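Local atomic coordinates of probable fatty acyl-CoA transferase Rv3272 (Mycobacterium tuberculosis, PDB entry 5YX6), a protein that binds fatty acyl-CoAs of varying chain length, palmitoyl-CoA most tightly, and probably acts as a family III CoA transferase in fatty acid metabolism. Residues A[259-264]-A[317-322]. Residues are numbered along the deposited sequence; the frame is centred on the assembly and turned at random.
Sequences GYIVIS and EWVQLL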
loop_
_atom_site.group_PDB
_atom_site.type_symbol
_atom_site.label_atom_id
_atom_site.label_comp_id
_atom_site.label_asym_id
_atom_site.label_seq_id
_atom_site.Cartn_x
_atom_site.Cartn_y
_atom_site.Cartn_z
ATOM N N GLY A 259 -7.580 -18.693 22.821
ATOM C CA GLY A 259 -7.299 -17.826 21.699
ATOM C C GLY A 259 -5.827 -17.851 21.356
ATOM O O GLY A 259 -5.029 -18.520 22.018
ATOM N N TYR A 260 -5.467 -17.120 20.310
ATOM C CA TYR A 260 -4.079 -17.005 19.902
ATOM C C TYR A 260 -3.482 -15.665 20.310
ATOM O O TYR A 260 -4.192 -14.661 20.392
ATOM C CB TYR A 260 -3.959 -17.168 18.397
ATOM C CG TYR A 260 -3.878 -18.592 17.934
ATOM C CD1 TYR A 260 -5.029 -19.356 17.761
ATOM C CD2 TYR A 260 -2.651 -19.169 17.645
ATOM C CE1 TYR A 260 -4.953 -20.670 17.323
ATOM C CE2 TYR A 260 -2.562 -20.472 17.203
ATOM C CZ TYR A 260 -3.714 -21.221 17.044
ATOM O OH TYR A 260 -3.615 -22.521 16.602
ATOM N N ILE A 261 -2.175 -15.647 20.551
ATOM C CA ILE A 261 -1.480 -14.390 20.786
ATOM C C ILE A 261 -0.367 -14.225 19.757
ATOM O O ILE A 261 0.352 -15.169 19.441
ATOM C CB ILE A 261 -0.890 -14.292 22.231
ATOM C CG1 ILE A 261 -0.312 -12.892 22.482
ATOM C CG2 ILE A 261 0.181 -15.354 22.475
ATOM C CD1 ILE A 261 0.333 -12.730 23.845
ATOM N N VAL A 262 -0.242 -13.016 19.232
ATOM C CA VAL A 262 0.848 -12.669 18.338
ATOM C C VAL A 262 1.987 -12.017 19.125
ATOM O O VAL A 262 1.768 -11.021 19.798
ATOM C CB VAL A 262 0.362 -11.711 17.235
ATOM C CG1 VAL A 262 1.512 -11.292 16.347
ATOM C CG2 VAL A 262 -0.761 -12.364 16.425
ATOM N N ILE A 263 3.189 -12.585 19.040
ATOM C CA ILE A 263 4.348 -12.088 19.776
ATOM C C ILE A 263 5.551 -11.880 18.871
ATOM O O ILE A 263 5.876 -12.737 18.056
ATOM C CB ILE A 263 4.778 -13.061 20.908
ATOM C CG1 ILE A 263 3.666 -13.255 21.940
ATOM C CG2 ILE A 263 6.027 -12.558 21.590
ATOM C CD1 ILE A 263 3.940 -14.400 22.918
ATOM N N SER A 264 6.224 -10.748 19.021
ATOM C CA SER A 264 7.518 -10.565 18.374
ATOM C C SER A 264 8.564 -10.143 19.405
ATOM O O SER A 264 8.547 -9.017 19.902
ATOM C CB SER A 264 7.436 -9.537 17.248
ATOM O OG SER A 264 8.643 -9.544 16.504
ATOM N N GLU A 317 -4.716 -12.101 28.781
ATOM C CA GLU A 317 -3.862 -11.962 29.959
ATOM C C GLU A 317 -2.391 -11.844 29.568
ATOM O O GLU A 317 -1.669 -11.014 30.114
ATOM C CB GLU A 317 -4.065 -13.135 30.913
ATOM C CG GLU A 317 -5.408 -13.113 31.617
ATOM C CD GLU A 317 -5.777 -14.464 32.241
ATOM O OE1 GLU A 317 -5.117 -15.488 31.920
ATOM O OE2 GLU A 317 -6.735 -14.499 33.048
ATOM N N TRP A 318 -1.942 -12.675 28.635
ATOM C CA TRP A 318 -0.560 -12.592 28.181
ATOM C C TRP A 318 -0.273 -11.254 27.485
ATOM O O TRP A 318 0.825 -10.698 27.637
ATOM C CB TRP A 318 -0.222 -13.737 27.233
ATOM C CG TRP A 318 -0.043 -15.072 27.880
ATOM C CD1 TRP A 318 -0.762 -16.208 27.627
ATOM C CD2 TRP A 318 0.931 -15.427 28.868
ATOM N NE1 TRP A 318 -0.301 -17.241 28.402
ATOM C CE2 TRP A 318 0.737 -16.791 29.173
ATOM C CE3 TRP A 318 1.948 -14.725 29.525
ATOM C CZ2 TRP A 318 1.524 -17.466 30.102
ATOM C CZ3 TRP A 318 2.727 -15.399 30.453
ATOM C CH2 TRP A 318 2.511 -16.753 30.733
ATOM N N VAL A 319 -1.250 -10.738 26.733
ATOM C CA VAL A 319 -1.062 -9.472 26.034
ATOM C C VAL A 319 -0.850 -8.343 27.042
ATOM O O VAL A 319 0.092 -7.556 26.928
ATOM C CB VAL A 319 -2.266 -9.117 25.129
ATOM C CG1 VAL A 319 -2.257 -7.624 24.808
ATOM C CG2 VAL A 319 -2.260 -9.954 23.849
ATOM N N GLN A 320 -1.735 -8.285 28.031
ATOM C CA GLN A 320 -1.628 -7.337 29.125
ATOM C C GLN A 320 -0.262 -7.413 29.823
ATOM O O GLN A 320 0.341 -6.389 30.129
ATOM C CB GLN A 320 -2.754 -7.573 30.123
ATOM C CG GLN A 320 -2.734 -6.637 31.314
ATOM C CD GLN A 320 -4.100 -6.509 31.963
ATOM O OE1 GLN A 320 -5.076 -7.122 31.512
ATOM N NE2 GLN A 320 -4.181 -5.707 33.024
ATOM N N LEU A 321 0.224 -8.625 30.075
ATOM C CA LEU A 321 1.487 -8.801 30.786
ATOM C C LEU A 321 2.691 -8.417 29.928
ATOM O O LEU A 321 3.607 -7.741 30.384
ATOM C CB LEU A 321 1.641 -10.251 31.258
ATOM C CG LEU A 321 2.970 -10.572 31.952
ATOM C CD1 LEU A 321 3.091 -9.818 33.277
ATOM C CD2 LEU A 321 3.149 -12.064 32.164
ATOM N N LEU A 322 2.691 -8.867 28.684
ATOM C CA LEU A 322 3.830 -8.646 27.814
ATOM C C LEU A 322 3.961 -7.176 27.409
ATOM O O LEU A 322 5.075 -6.668 27.259
ATOM C CB LEU A 322 3.732 -9.539 26.590
ATOM C CG LEU A 322 4.443 -10.892 26.618
ATOM C CD1 LEU A 322 4.421 -11.534 27.988
ATOM C CD2 LEU A 322 3.783 -11.795 25.626
#
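I261 reaches from the strand to the helix with its side chain fully stretched: CG1 lies anti to the backbone N (chi1 -173°) and chi2 is also extended, which carries the CD1 methyl up to the helix surface. There CD1 of I261 sits 3.6 Å from CB of W318, the two side chains crossing at roughly a right angle. The contact with W318 is made at the root of its side chain, because the indole itself runs off from the strand; its NE1 is hydrogen-bonded to the carbonyl O of L310, and K313 makes a cation-pi contact with the ring. V319 lies alongside the same isoleucine, the two side chains pointing in opposite senses, with its CG2 3.8 Å from CG1 of I261. Strand 260-264 is the middle strand of a three-stranded antiparallel sheet, between 253-255 and 328-331, and helix 315-324 packs over one face of it, its short segment inclined 24° to the strand. On the other face V262 packs against L147 of the second subunit. One turn on from W318, L322 meets I263: CD2 of L322 is 3.8 Å from CD1 of I263, again at about a right angle between the side chains. I263 arrives from the flank, its CG1 beside the backbone N (chi1 -61°) and CD1 extended beyond it. The same CD2 of L322 also touches I261, 4.0 Å from its CD1.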